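Local coordinates for protein putative polyketide synthase (Streptomyces coelicolor, PDB 1U0M) that catalyses the iterative condensation of five malonyl-CoA units and cyclises the resulting pentaketide to 1,3,6,8-tetrahydroxynaphthalene, a step in melanin biosynthesis, at residues A[25-28]-A[29-33]; A[319-322]-A[323-327]; A[182-186]-A[187-191]; A[71-74]-A[75-79]. One frame throughout, in Å; residues are numbered along the deposited sequence.

Contact 1: residues A[25-28]-A[29-33]; sequences TMEE and TLELA
E31 folds back against E27 and E28, one turn earlier in the same helix. Its CG stands beside the backbone N (chi1 -58°), which lays E31 CG 3.2 Å from E27 O. From there E31 OE2 comes to 3.5 Å from E28 CA. The same oxygen, E31 OE2, meets E27 OE2 at 3.8 Å, with the two carboxylate planes only 22° apart. Two like charges this close probably cost some energy. The other oxygen of E31 makes a long, weak ion pair with R35, which may offset part of it. With an alanine at this place, R35 would probably lose its weak mate, and the E27 carbonyl would lose the CG that lies against it. On another side of the helix, M26 bends back so that M26 CE lies 4.1 Å from T29 CB.

Behind these side chains are the helix bonds from T29, L30, E31 and L32 to the carbonyls four residues earlier. A capping box starts the helix. T25 is the N-cap, and its OG1 accepts from E28 N at 3.1 Å, at a near-straight 165°. In return E28 OE2 takes weak bonds from T25 N, at 3.3 Å, and from T25 OG1.

The helix leaves strand 22-25 directly. T29 and L32 rest on I24 of that strand. M26 and L30 pack on I50 of helix 43-52, and A33 on L47.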
ATOM      1  N   THR A  25     -29.874   3.238 -11.712  1.00 34.68           N
ATOM      2  CA  THR A  25     -30.132   4.563 -12.257  1.00 34.66           C
ATOM      3  C   THR A  25     -30.336   5.602 -11.161  1.00 35.10           C
ATOM      4  O   THR A  25     -30.530   5.277  -9.988  1.00 36.83           O
ATOM      5  CB  THR A  25     -31.407   4.579 -13.104  1.00 33.01           C
ATOM      6  OG1 THR A  25     -32.524   4.338 -12.239  1.00 35.76           O
ATOM      7  CG2 THR A  25     -31.366   3.498 -14.197  1.00 27.58           C
ATOM      8  N   MET A  26     -30.294   6.858 -11.573  1.00 34.93           N
ATOM      9  CA  MET A  26     -30.503   7.986 -10.682  1.00 36.27           C
ATOM     10  C   MET A  26     -31.857   7.848 -10.005  1.00 35.38           C
ATOM     11  O   MET A  26     -31.978   7.975  -8.790  1.00 34.15           O
ATOM     12  CB  MET A  26     -30.497   9.275 -11.499  1.00 40.10           C
ATOM     13  CG  MET A  26     -31.024  10.489 -10.764  1.00 42.32           C
ATOM     14  SD  MET A  26     -29.762  11.185  -9.751  1.00 52.34           S
ATOM     15  CE  MET A  26     -29.784  10.110  -8.376  1.00 47.85           C
ATOM     16  N   GLU A  27     -32.873   7.602 -10.823  1.00 36.51           N
ATOM     17  CA  GLU A  27     -34.242   7.463 -10.358  1.00 40.43           C
ATOM     18  C   GLU A  27     -34.356   6.400  -9.281  1.00 39.26           C
ATOM     19  O   GLU A  27     -34.962   6.634  -8.238  1.00 40.37           O
ATOM     20  CB  GLU A  27     -35.171   7.109 -11.529  1.00 42.84           C
ATOM     21  CG  GLU A  27     -36.515   7.833 -11.465  1.00 49.41           C
ATOM     22  CD  GLU A  27     -37.676   7.015 -12.020  1.00 53.24           C
ATOM     23  OE1 GLU A  27     -37.589   6.557 -13.182  1.00 54.17           O
ATOM     24  OE2 GLU A  27     -38.684   6.838 -11.291  1.00 55.67           O
ATOM     25  N   GLU A  28     -33.777   5.230  -9.546  1.00 39.52           N
ATOM     26  CA  GLU A  28     -33.807   4.122  -8.601  1.00 39.92           C
ATOM     27  C   GLU A  28     -33.166   4.508  -7.283  1.00 36.32           C
ATOM     28  O   GLU A  28     -33.694   4.188  -6.212  1.00 31.50           O
ATOM     29  CB  GLU A  28     -33.068   2.912  -9.164  1.00 43.69           C
ATOM     30  CG  GLU A  28     -33.722   2.274 -10.369  1.00 47.57           C
ATOM     31  CD  GLU A  28     -32.759   1.357 -11.085  1.00 51.93           C
ATOM     32  OE1 GLU A  28     -32.126   0.517 -10.407  1.00 53.51           O
ATOM     33  OE2 GLU A  28     -32.629   1.471 -12.321  1.00 54.31           O
ATOM     34  N   THR A  29     -32.024   5.183  -7.371  1.00 35.70           N
ATOM     35  CA  THR A  29     -31.303   5.615  -6.176  1.00 37.63           C
ATOM     36  C   THR A  29     -32.216   6.455  -5.304  1.00 37.15           C
ATOM     37  O   THR A  29     -32.293   6.246  -4.090  1.00 36.84           O
ATOM     38  CB  THR A  29     -30.048   6.458  -6.519  1.00 38.28           C
ATOM     39  OG1 THR A  29     -29.084   5.645  -7.200  1.00 37.51           O
ATOM     40  CG2 THR A  29     -29.415   6.997  -5.253  1.00 38.49           C
ATOM     41  N   LEU A  30     -32.919   7.398  -5.933  1.00 37.16           N
ATOM     42  CA  LEU A  30     -33.835   8.278  -5.209  1.00 36.34           C
ATOM     43  C   LEU A  30     -34.955   7.501  -4.541  1.00 35.42           C
ATOM     44  O   LEU A  30     -35.310   7.792  -3.404  1.00 34.08           O
ATOM     45  CB  LEU A  30     -34.423   9.332  -6.158  1.00 37.86           C
ATOM     46  CG  LEU A  30     -33.677  10.673  -6.230  1.00 39.22           C
ATOM     47  CD1 LEU A  30     -32.201  10.431  -6.360  1.00 39.12           C
ATOM     48  CD2 LEU A  30     -34.193  11.511  -7.393  1.00 39.87           C
ATOM     49  N   GLU A  31     -35.517   6.521  -5.248  1.00 35.99           N
ATOM     50  CA  GLU A  31     -36.600   5.708  -4.687  1.00 39.29           C
ATOM     51  C   GLU A  31     -36.143   5.004  -3.419  1.00 37.77           C
ATOM     52  O   GLU A  31     -36.762   5.141  -2.364  1.00 38.26           O
ATOM     53  CB  GLU A  31     -37.061   4.649  -5.688  1.00 39.74           C
ATOM     54  CG  GLU A  31     -37.531   5.210  -7.008  1.00 50.16           C
ATOM     55  CD  GLU A  31     -37.876   4.118  -8.008  1.00 54.64           C
ATOM     56  OE1 GLU A  31     -38.755   3.282  -7.689  1.00 55.70           O
ATOM     57  OE2 GLU A  31     -37.266   4.097  -9.108  1.00 57.58           O
ATOM     58  N   LEU A  32     -35.057   4.243  -3.538  1.00 38.52           N
ATOM     59  CA  LEU A  32     -34.502   3.504  -2.409  1.00 39.79           C
ATOM     60  C   LEU A  32     -34.241   4.465  -1.254  1.00 39.55           C
ATOM     61  O   LEU A  32     -34.730   4.261  -0.144  1.00 41.27           O
ATOM     62  CB  LEU A  32     -33.190   2.799  -2.809  1.00 39.84           C
ATOM     63  CG  LEU A  32     -33.187   1.883  -4.038  1.00 39.06           C
ATOM     64  CD1 LEU A  32     -31.864   1.188  -4.140  1.00 41.56           C
ATOM     65  CD2 LEU A  32     -34.288   0.855  -3.941  1.00 43.32           C
ATOM     66  N   ALA A  33     -33.476   5.516  -1.518  1.00 39.36           N
ATOM     67  CA  ALA A  33     -33.165   6.501  -0.488  1.00 40.10           C
ATOM     68  C   ALA A  33     -34.437   7.001   0.182  1.00 40.87           C
ATOM     69  O   ALA A  33     -34.477   7.200   1.397  1.00 41.34           O
ATOM     70  CB  ALA A  33     -32.404   7.659  -1.089  1.00 37.62           C
TER

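Contact 2: residues A[319-322]-A[323-327]; sequences DALR and RLFDE
Two consecutive arginines, R322 and R323, bring their guanidinium groups together around one carboxylate. R322 NH2 lies over one face of the R323 group, toward its rim, and the two planes are 49° apart. D319 binds them both. Its OD1 takes R323 NE at 2.5 Å, on the syn side and close to the guanidinium plane. Its OD2 pairs with R322 NH2 at 2.6 Å. D319 can reach forward because its CG is anti to the backbone N (chi1 180°). R322 doubles back at its second and third torsions, and its NH1 makes a weak salt bridge to D326 OD2 at 3.5 Å.

This is a salt-bridge network with three- and four-residue spacing along helix 315-326, in the C-terminal half of the thiolase fold. D319 OD1 also bonds T305. R323 goes on to a salt bridge with E308 and a cation-pi contact with Y309. A leucine in place of R323 would probably leave E308 and one oxygen of D319 without their charged mate.

L321 and F325, one turn apart, lie alongside each other, L321 CD2 being 4.2 Å from F325 CE1. The edge of the F325 ring meets the L321 carbonyl, with CD1 3.2 Å from L321 O. F325 also meets W354 edge-to-face.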
ATOM      1  N   ASP A 319     -10.250   5.853 -16.561  1.00 49.17           N
ATOM      2  CA  ASP A 319     -11.399   5.775 -17.450  1.00 49.04           C
ATOM      3  C   ASP A 319     -11.579   7.075 -18.228  1.00 50.77           C
ATOM      4  O   ASP A 319     -12.076   7.064 -19.351  1.00 50.49           O
ATOM      5  CB  ASP A 319     -12.659   5.455 -16.655  1.00 46.94           C
ATOM      6  CG  ASP A 319     -13.884   5.363 -17.530  1.00 47.65           C
ATOM      7  OD1 ASP A 319     -14.520   6.407 -17.786  1.00 42.33           O
ATOM      8  OD2 ASP A 319     -14.204   4.238 -17.971  1.00 49.08           O
ATOM      9  N   ALA A 320     -11.187   8.195 -17.627  1.00 53.21           N
ATOM     10  CA  ALA A 320     -11.299   9.486 -18.296  1.00 56.34           C
ATOM     11  C   ALA A 320     -10.368   9.414 -19.493  1.00 57.95           C
ATOM     12  O   ALA A 320     -10.749   9.767 -20.607  1.00 58.73           O
ATOM     13  CB  ALA A 320     -10.878  10.612 -17.366  1.00 54.63           C
ATOM     14  N   LEU A 321      -9.147   8.943 -19.258  1.00 59.53           N
ATOM     15  CA  LEU A 321      -8.176   8.793 -20.331  1.00 60.03           C
ATOM     16  C   LEU A 321      -8.769   7.881 -21.381  1.00 60.26           C
ATOM     17  O   LEU A 321      -8.790   8.215 -22.561  1.00 63.32           O
ATOM     18  CB  LEU A 321      -6.882   8.166 -19.825  1.00 60.07           C
ATOM     19  CG  LEU A 321      -5.740   9.100 -19.438  1.00 60.68           C
ATOM     20  CD1 LEU A 321      -4.528   8.261 -19.065  1.00 59.90           C
ATOM     21  CD2 LEU A 321      -5.404  10.027 -20.599  1.00 59.24           C
ATOM     22  N   ARG A 322      -9.254   6.725 -20.946  1.00 59.41           N
ATOM     23  CA  ARG A 322      -9.844   5.771 -21.867  1.00 59.80           C
ATOM     24  C   ARG A 322     -10.861   6.462 -22.779  1.00 61.34           C
ATOM     25  O   ARG A 322     -11.003   6.101 -23.947  1.00 61.82           O
ATOM     26  CB  ARG A 322     -10.505   4.625 -21.090  1.00 59.19           C
ATOM     27  CG  ARG A 322     -10.993   3.466 -21.955  1.00 59.38           C
ATOM     28  CD  ARG A 322     -12.423   3.688 -22.415  1.00 61.69           C
ATOM     29  NE  ARG A 322     -13.383   3.436 -21.343  1.00 63.54           N
ATOM     30  CZ  ARG A 322     -14.564   4.037 -21.234  1.00 63.83           C
ATOM     31  NH1 ARG A 322     -14.944   4.939 -22.126  1.00 65.08           N
ATOM     32  NH2 ARG A 322     -15.371   3.735 -20.230  1.00 64.99           N
ATOM     33  N   ARG A 323     -11.559   7.463 -22.252  1.00 61.79           N
ATOM     34  CA  ARG A 323     -12.551   8.182 -23.044  1.00 63.08           C
ATOM     35  C   ARG A 323     -11.896   9.225 -23.941  1.00 65.41           C
ATOM     36  O   ARG A 323     -12.469   9.641 -24.952  1.00 66.18           O
ATOM     37  CB  ARG A 323     -13.577   8.854 -22.131  1.00 60.55           C
ATOM     38  CG  ARG A 323     -14.517   7.885 -21.441  1.00 55.90           C
ATOM     39  CD  ARG A 323     -15.279   8.569 -20.325  1.00 52.50           C
ATOM     40  NE  ARG A 323     -15.952   7.600 -19.470  1.00 49.93           N
ATOM     41  CZ  ARG A 323     -17.161   7.107 -19.703  1.00 50.64           C
ATOM     42  NH1 ARG A 323     -17.845   7.499 -20.769  1.00 48.10           N
ATOM     43  NH2 ARG A 323     -17.685   6.213 -18.874  1.00 50.30           N
ATOM     44  N   LEU A 324     -10.696   9.646 -23.563  1.00 67.31           N
ATOM     45  CA  LEU A 324      -9.961  10.635 -24.334  1.00 69.52           C
ATOM     46  C   LEU A 324      -9.334   9.951 -25.539  1.00 70.71           C
ATOM     47  O   LEU A 324      -8.995  10.597 -26.531  1.00 71.05           O
ATOM     48  CB  LEU A 324      -8.887  11.283 -23.461  1.00 69.71           C
ATOM     49  CG  LEU A 324      -8.055  12.409 -24.072  1.00 69.35           C
ATOM     50  CD1 LEU A 324      -7.499  13.273 -22.960  1.00 69.16           C
ATOM     51  CD2 LEU A 324      -6.941  11.830 -24.927  1.00 69.05           C
ATOM     52  N   PHE A 325      -9.190   8.634 -25.443  1.00 72.12           N
ATOM     53  CA  PHE A 325      -8.632   7.839 -26.526  1.00 73.54           C
ATOM     54  C   PHE A 325      -9.710   7.557 -27.562  1.00 75.00           C
ATOM     55  O   PHE A 325      -9.473   7.699 -28.760  1.00 76.47           O
ATOM     56  CB  PHE A 325      -8.091   6.506 -26.001  1.00 72.87           C
ATOM     57  CG  PHE A 325      -6.693   6.581 -25.465  1.00 71.76           C
ATOM     58  CD1 PHE A 325      -6.372   7.454 -24.434  1.00 71.67           C
ATOM     59  CD2 PHE A 325      -5.694   5.767 -25.987  1.00 71.57           C
ATOM     60  CE1 PHE A 325      -5.080   7.516 -23.928  1.00 71.73           C
ATOM     61  CE2 PHE A 325      -4.396   5.820 -25.489  1.00 71.43           C
ATOM     62  CZ  PHE A 325      -4.088   6.695 -24.458  1.00 72.20           C
ATOM     63  N   ASP A 326     -10.891   7.152 -27.099  1.00 76.39           N
ATOM     64  CA  ASP A 326     -11.995   6.840 -28.004  1.00 77.80           C
ATOM     65  C   ASP A 326     -12.377   8.024 -28.878  1.00 77.99           C
ATOM     66  O   ASP A 326     -12.697   7.855 -30.054  1.00 78.37           O
ATOM     67  CB  ASP A 326     -13.212   6.355 -27.221  1.00 78.77           C
ATOM     68  CG  ASP A 326     -12.903   5.146 -26.364  1.00 80.28           C
ATOM     69  OD1 ASP A 326     -12.246   4.206 -26.865  1.00 80.23           O
ATOM     70  OD2 ASP A 326     -13.325   5.138 -25.189  1.00 81.31           O
ATOM     71  N   GLU A 327     -12.374   9.216 -28.297  1.00 78.71           N
ATOM     72  CA  GLU A 327     -12.672  10.412 -29.067  1.00 79.52           C
ATOM     73  C   GLU A 327     -11.363  10.718 -29.755  1.00 80.79           C
ATOM     74  O   GLU A 327     -11.313  11.394 -30.777  1.00 79.65           O
ATOM     75  CB  GLU A 327     -13.043  11.575 -28.160  1.00 78.23           C
ATOM     76  CG  GLU A 327     -13.110  12.901 -28.890  1.00 77.63           C
ATOM     77  CD  GLU A 327     -13.400  14.052 -27.960  1.00 77.65           C
ATOM     78  OE1 GLU A 327     -14.467  14.028 -27.308  1.00 77.85           O
ATOM     79  OE2 GLU A 327     -12.566  14.979 -27.882  1.00 77.42           O
TER

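Contact 3: residues A[182-186]-A[187-191]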
ATOM      1  N   PRO A 182     -25.516   0.293   5.835  1.00 34.65           N
ATOM      2  CA  PRO A 182     -26.891   0.659   6.199  1.00 36.11           C
ATOM      3  C   PRO A 182     -26.947   1.527   7.451  1.00 37.03           C
ATOM      4  O   PRO A 182     -27.812   2.401   7.580  1.00 38.99           O
ATOM      5  CB  PRO A 182     -27.556  -0.692   6.422  1.00 36.59           C
ATOM      6  CG  PRO A 182     -26.836  -1.574   5.484  1.00 35.27           C
ATOM      7  CD  PRO A 182     -25.402  -1.166   5.662  1.00 34.19           C
ATOM      8  N   THR A 183     -26.013   1.278   8.360  1.00 35.36           N
ATOM      9  CA  THR A 183     -25.922   2.008   9.618  1.00 35.67           C
ATOM     10  C   THR A 183     -25.557   3.493   9.516  1.00 37.65           C
ATOM     11  O   THR A 183     -25.947   4.277  10.375  1.00 38.89           O
ATOM     12  CB  THR A 183     -24.905   1.336  10.560  1.00 34.87           C
ATOM     13  OG1 THR A 183     -23.630   1.277   9.916  1.00 38.13           O
ATOM     14  CG2 THR A 183     -25.344  -0.074  10.903  1.00 34.64           C
ATOM     15  N   ASP A 184     -24.786   3.880   8.498  1.00 39.72           N
ATOM     16  CA  ASP A 184     -24.396   5.279   8.331  1.00 39.48           C
ATOM     17  C   ASP A 184     -25.631   6.070   7.872  1.00 41.96           C
ATOM     18  O   ASP A 184     -26.085   5.930   6.730  1.00 40.57           O
ATOM     19  CB  ASP A 184     -23.254   5.392   7.310  1.00 39.81           C
ATOM     20  CG  ASP A 184     -21.922   4.856   7.850  1.00 41.89           C
ATOM     21  OD1 ASP A 184     -20.940   4.739   7.081  1.00 43.49           O
ATOM     22  OD2 ASP A 184     -21.850   4.556   9.053  1.00 43.21           O
ATOM     23  N   LEU A 185     -26.167   6.895   8.773  1.00 42.36           N
ATOM     24  CA  LEU A 185     -27.369   7.680   8.503  1.00 42.43           C
ATOM     25  C   LEU A 185     -27.188   9.183   8.322  1.00 42.44           C
ATOM     26  O   LEU A 185     -28.174   9.899   8.190  1.00 44.29           O
ATOM     27  CB  LEU A 185     -28.403   7.444   9.609  1.00 42.33           C
ATOM     28  CG  LEU A 185     -28.892   6.015   9.853  1.00 43.34           C
ATOM     29  CD1 LEU A 185     -29.828   6.025  11.053  1.00 44.06           C
ATOM     30  CD2 LEU A 185     -29.605   5.458   8.607  1.00 42.40           C
ATOM     31  N   GLY A 186     -25.951   9.674   8.330  1.00 42.50           N
ATOM     32  CA  GLY A 186     -25.739  11.102   8.126  1.00 40.55           C
ATOM     33  C   GLY A 186     -25.954  11.474   6.660  1.00 41.43           C
ATOM     34  O   GLY A 186     -25.754  10.629   5.785  1.00 40.43           O
ATOM     35  N   VAL A 187     -26.350  12.721   6.378  1.00 40.61           N
ATOM     36  CA  VAL A 187     -26.584  13.145   4.994  1.00 41.50           C
ATOM     37  C   VAL A 187     -25.343  12.953   4.129  1.00 38.83           C
ATOM     38  O   VAL A 187     -25.455  12.718   2.936  1.00 38.73           O
ATOM     39  CB  VAL A 187     -27.039  14.643   4.884  1.00 42.57           C
ATOM     40  CG1 VAL A 187     -28.285  14.860   5.701  1.00 43.67           C
ATOM     41  CG2 VAL A 187     -25.931  15.577   5.335  1.00 42.73           C
ATOM     42  N   GLY A 188     -24.162  13.075   4.725  1.00 37.86           N
ATOM     43  CA  GLY A 188     -22.949  12.864   3.955  1.00 37.64           C
ATOM     44  C   GLY A 188     -22.954  11.428   3.436  1.00 38.09           C
ATOM     45  O   GLY A 188     -22.698  11.171   2.258  1.00 37.48           O
ATOM     46  N   SER A 189     -23.276  10.488   4.316  1.00 36.97           N
ATOM     47  CA  SER A 189     -23.311   9.075   3.941  1.00 34.83           C
ATOM     48  C   SER A 189     -24.305   8.886   2.807  1.00 34.64           C
ATOM     49  O   SER A 189     -23.977   8.298   1.781  1.00 30.50           O
ATOM     50  CB  SER A 189     -23.717   8.215   5.144  1.00 30.29           C
ATOM     51  OG  SER A 189     -22.785   8.371   6.194  1.00 32.19           O
ATOM     52  N   LEU A 190     -25.526   9.386   3.013  1.00 34.25           N
ATOM     53  CA  LEU A 190     -26.578   9.309   2.011  1.00 32.95           C
ATOM     54  C   LEU A 190     -26.086   9.821   0.661  1.00 32.61           C
ATOM     55  O   LEU A 190     -26.378   9.237  -0.380  1.00 33.82           O
ATOM     56  CB  LEU A 190     -27.777  10.124   2.465  1.00 37.65           C
ATOM     57  CG  LEU A 190     -28.733   9.429   3.435  1.00 37.04           C
ATOM     58  CD1 LEU A 190     -27.995   8.827   4.600  1.00 38.06           C
ATOM     59  CD2 LEU A 190     -29.750  10.446   3.890  1.00 37.46           C
ATOM     60  N   LEU A 191     -25.342  10.919   0.679  1.00 31.08           N
ATOM     61  CA  LEU A 191     -24.799  11.478  -0.541  1.00 31.26           C
ATOM     62  C   LEU A 191     -23.943  10.415  -1.202  1.00 29.26           C
ATOM     63  O   LEU A 191     -24.212   9.998  -2.321  1.00 29.18           O
ATOM     64  CB  LEU A 191     -23.923  12.686  -0.223  1.00 36.02           C
ATOM     65  CG  LEU A 191     -24.452  14.049  -0.645  1.00 41.70           C
ATOM     66  CD1 LEU A 191     -24.569  14.080  -2.168  1.00 43.11           C
ATOM     67  CD2 LEU A 191     -25.809  14.293   0.021  1.00 41.54           C
TER
HETATM   68  O   HOH W   1     -23.314   8.622   8.952  1.00 38.85           O
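G186, S189 and D184 carry this helix start, with L190 closing over it. G186 is the N-cap of helix 187-195. Its carbonyl takes the first helix bond, from L190 N to G186 O at 3.0 Å and a near-straight 169°. Two side chains crowd the same oxygen: S189 CB is 3.2 Å from G186 O, and L190 CD1 is 3.1 Å from it.

A water links the amide of G186 to the hydroxyl of S189, three residues on. It accepts from G186 N at 2.9 Å and bonds S189 OG at 2.8 Å. S189 OG is anti to its own carbonyl carbon (chi1 -60°), so it points back toward the start of the helix and can hold this water. From the loop, D184 turns its CB onto the serine, with D184 CB 3.2 Å from S189 OG. The aspartate touches with its methylene, while its OD1 bonds a glycerol that probably came from the crystallisation liquor.

The loop before the helix follows strand 167-175. H40 bonds the carbonyl of L185 and packs against V187 and L190. L190 and L191 lie on A46 and L49 of helix 43-52. D184 and T183 touch H240 of strand 238-243.

Contact 4: residues A[71-74]-A[75-79]; sequences PGFE and DRNKV
The start of the long helix 73-99 is a water-bridged turn, in which P71 meets D75 and R76 around the N-cap residue G72. A water donates to P71 O at 2.5 Å and accepts from D75 N at 2.6 Å. It thus ties the last loop residues to an amide of the first turn. G72 has a positive phi of 103°. At these backbone angles a CB would jam against P71 O, which explains a glycine at this place. The G72 carbonyl takes the first helix bond, from R76 N to G72 O at 2.9 Å. The next one, N77 N to F73 O, is 2.7 Å long.

The proline ring covers the turn. P71 CB lies 3.8 Å from D75 CB. P71 CD lies 3.5 Å from R76 CD, and the side chains of P71 and R76 cross at about a right angle. R76 thus lends its aliphatic part to the proline, while its NH2 bonds the carbonyl of Y180. F73 and N77 point the same way, and both pack on V234 of the second subunit. N77 ND2 bonds the carbonyl of F117.

E74 and K78 also run side by side. K78 curls at every torsion beyond the first, which brings NZ within 3.8 Å of E74 OE2, a long salt bridge. D75 OD1 is at 4.0 Å from the same K78 NZ, also long. One lysine thus lies between two acids in the first turn. Its charge probably eases their mutual repulsion, and both acids, lying in the first turn, are probably also favoured by the positive end of the helix dipole.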
ATOM      1  N   PRO A  71     -24.025  -8.772   4.912  1.00 37.13           N
ATOM      2  CA  PRO A  71     -23.747 -10.124   5.422  1.00 37.07           C
ATOM      3  C   PRO A  71     -22.527 -10.173   6.327  1.00 36.95           C
ATOM      4  O   PRO A  71     -22.079 -11.253   6.720  1.00 40.25           O
ATOM      5  CB  PRO A  71     -23.522 -10.922   4.145  1.00 36.50           C
ATOM      6  CG  PRO A  71     -22.781  -9.913   3.288  1.00 37.02           C
ATOM      7  CD  PRO A  71     -23.615  -8.656   3.498  1.00 35.91           C
ATOM      8  N   GLY A  72     -21.993  -8.999   6.649  1.00 35.10           N
ATOM      9  CA  GLY A  72     -20.812  -8.914   7.484  1.00 30.03           C
ATOM     10  C   GLY A  72     -19.580  -8.624   6.638  1.00 30.56           C
ATOM     11  O   GLY A  72     -19.535  -8.955   5.447  1.00 32.24           O
ATOM     12  N   PHE A  73     -18.580  -8.016   7.259  1.00 29.97           N
ATOM     13  CA  PHE A  73     -17.325  -7.646   6.593  1.00 29.82           C
ATOM     14  C   PHE A  73     -16.602  -8.877   6.026  1.00 30.20           C
ATOM     15  O   PHE A  73     -16.020  -8.819   4.940  1.00 30.67           O
ATOM     16  CB  PHE A  73     -16.441  -6.907   7.615  1.00 26.33           C
ATOM     17  CG  PHE A  73     -15.166  -6.349   7.054  1.00 27.73           C
ATOM     18  CD1 PHE A  73     -14.051  -6.196   7.883  1.00 28.39           C
ATOM     19  CD2 PHE A  73     -15.069  -5.952   5.728  1.00 22.62           C
ATOM     20  CE1 PHE A  73     -12.867  -5.660   7.401  1.00 26.63           C
ATOM     21  CE2 PHE A  73     -13.887  -5.417   5.238  1.00 25.80           C
ATOM     22  CZ  PHE A  73     -12.782  -5.270   6.076  1.00 26.09           C
ATOM     23  N   GLU A  74     -16.632  -9.992   6.759  1.00 31.28           N
ATOM     24  CA  GLU A  74     -15.977 -11.220   6.294  1.00 30.72           C
ATOM     25  C   GLU A  74     -16.604 -11.686   4.977  1.00 31.50           C
ATOM     26  O   GLU A  74     -15.894 -11.930   4.005  1.00 32.49           O
ATOM     27  CB  GLU A  74     -16.070 -12.335   7.352  1.00 32.36           C
ATOM     28  CG  GLU A  74     -15.547 -13.690   6.854  1.00 33.00           C
ATOM     29  CD  GLU A  74     -15.369 -14.744   7.951  1.00 35.69           C
ATOM     30  OE1 GLU A  74     -15.971 -14.605   9.040  1.00 34.05           O
ATOM     31  OE2 GLU A  74     -14.631 -15.731   7.702  1.00 34.14           O
ATOM     32  N   ASP A  75     -17.927 -11.799   4.925  1.00 32.44           N
ATOM     33  CA  ASP A  75     -18.572 -12.218   3.677  1.00 37.00           C
ATOM     34  C   ASP A  75     -18.409 -11.163   2.576  1.00 34.26           C
ATOM     35  O   ASP A  75     -18.177 -11.491   1.416  1.00 34.98           O
ATOM     36  CB  ASP A  75     -20.067 -12.526   3.903  1.00 41.06           C
ATOM     37  CG  ASP A  75     -20.296 -13.888   4.577  1.00 43.74           C
ATOM     38  OD1 ASP A  75     -19.289 -14.571   4.900  1.00 43.25           O
ATOM     39  OD2 ASP A  75     -21.479 -14.271   4.784  1.00 41.31           O
ATOM     40  N   ARG A  76     -18.521  -9.892   2.947  1.00 35.27           N
ATOM     41  CA  ARG A  76     -18.362  -8.796   1.994  1.00 32.55           C
ATOM     42  C   ARG A  76     -16.966  -8.921   1.371  1.00 30.38           C
ATOM     43  O   ARG A  76     -16.808  -8.902   0.159  1.00 31.34           O
ATOM     44  CB  ARG A  76     -18.473  -7.439   2.724  1.00 32.10           C
ATOM     45  CG  ARG A  76     -19.440  -6.417   2.109  1.00 32.54           C
ATOM     46  CD  ARG A  76     -20.849  -6.693   2.561  1.00 33.21           C
ATOM     47  NE  ARG A  76     -21.872  -5.722   2.162  1.00 34.03           N
ATOM     48  CZ  ARG A  76     -21.910  -4.434   2.522  1.00 33.72           C
ATOM     49  NH1 ARG A  76     -20.967  -3.902   3.281  1.00 32.15           N
ATOM     50  NH2 ARG A  76     -22.952  -3.684   2.178  1.00 35.43           N
ATOM     51  N   ASN A  77     -15.945  -9.060   2.208  1.00 31.09           N
ATOM     52  CA  ASN A  77     -14.588  -9.152   1.688  1.00 32.33           C
ATOM     53  C   ASN A  77     -14.378 -10.416   0.844  1.00 33.16           C
ATOM     54  O   ASN A  77     -13.529 -10.438  -0.054  1.00 29.65           O
ATOM     55  CB  ASN A  77     -13.577  -9.092   2.831  1.00 37.75           C
ATOM     56  CG  ASN A  77     -12.268  -8.479   2.403  1.00 40.80           C
ATOM     57  OD1 ASN A  77     -12.195  -7.282   2.123  1.00 40.83           O
ATOM     58  ND2 ASN A  77     -11.225  -9.296   2.328  1.00 43.24           N
ATOM     59  N   LYS A  78     -15.145 -11.467   1.139  1.00 32.93           N
ATOM     60  CA  LYS A  78     -15.066 -12.700   0.359  1.00 34.80           C
ATOM     61  C   LYS A  78     -15.585 -12.345  -1.039  1.00 33.17           C
ATOM     62  O   LYS A  78     -14.982 -12.703  -2.049  1.00 33.20           O
ATOM     63  CB  LYS A  78     -15.946 -13.800   0.968  1.00 36.57           C
ATOM     64  CG  LYS A  78     -15.178 -14.989   1.543  1.00 41.59           C
ATOM     65  CD  LYS A  78     -14.669 -14.700   2.937  1.00 42.76           C
ATOM     66  CE  LYS A  78     -15.724 -15.025   3.974  1.00 46.70           C
ATOM     67  NZ  LYS A  78     -15.888 -16.494   4.177  1.00 48.32           N
ATOM     68  N   VAL A  79     -16.702 -11.623  -1.101  1.00 31.41           N
ATOM     69  CA  VAL A  79     -17.239 -11.224  -2.400  1.00 29.37           C
ATOM     70  C   VAL A  79     -16.196 -10.400  -3.154  1.00 30.07           C
ATOM     71  O   VAL A  79     -16.040 -10.542  -4.369  1.00 29.59           O
ATOM     72  CB  VAL A  79     -18.488 -10.374  -2.260  1.00 26.83           C
ATOM     73  CG1 VAL A  79     -18.992  -9.979  -3.637  1.00 23.71           C
ATOM     74  CG2 VAL A  79     -19.536 -11.133  -1.472  1.00 27.29           C
TER
HETATM   75  O   HOH W   2     -19.660 -11.836   6.926  1.00 41.83           O

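Overall arrangement
From the N terminus the order is contact 1, contact 4, contact 3, contact 2. Each joins adjoining segments, so none closes a long loop; they follow in series and none encloses or crosses another. Contacts 1, 4 and 3 lie at helix starts in the N-terminal domain of the synthase. Contact 2 lies late in helix 315-326, in the C-terminal domain, and across the chain's centre from contacts 3 and 4. Contacts 1 and 3 have centres about 15 Å apart and both lean on helix 43-52. Contacts 3 and 4 come within about 5 Å at their nearest atoms. Both touch strand 238-243 and H70. Contact 4 also reaches the second subunit.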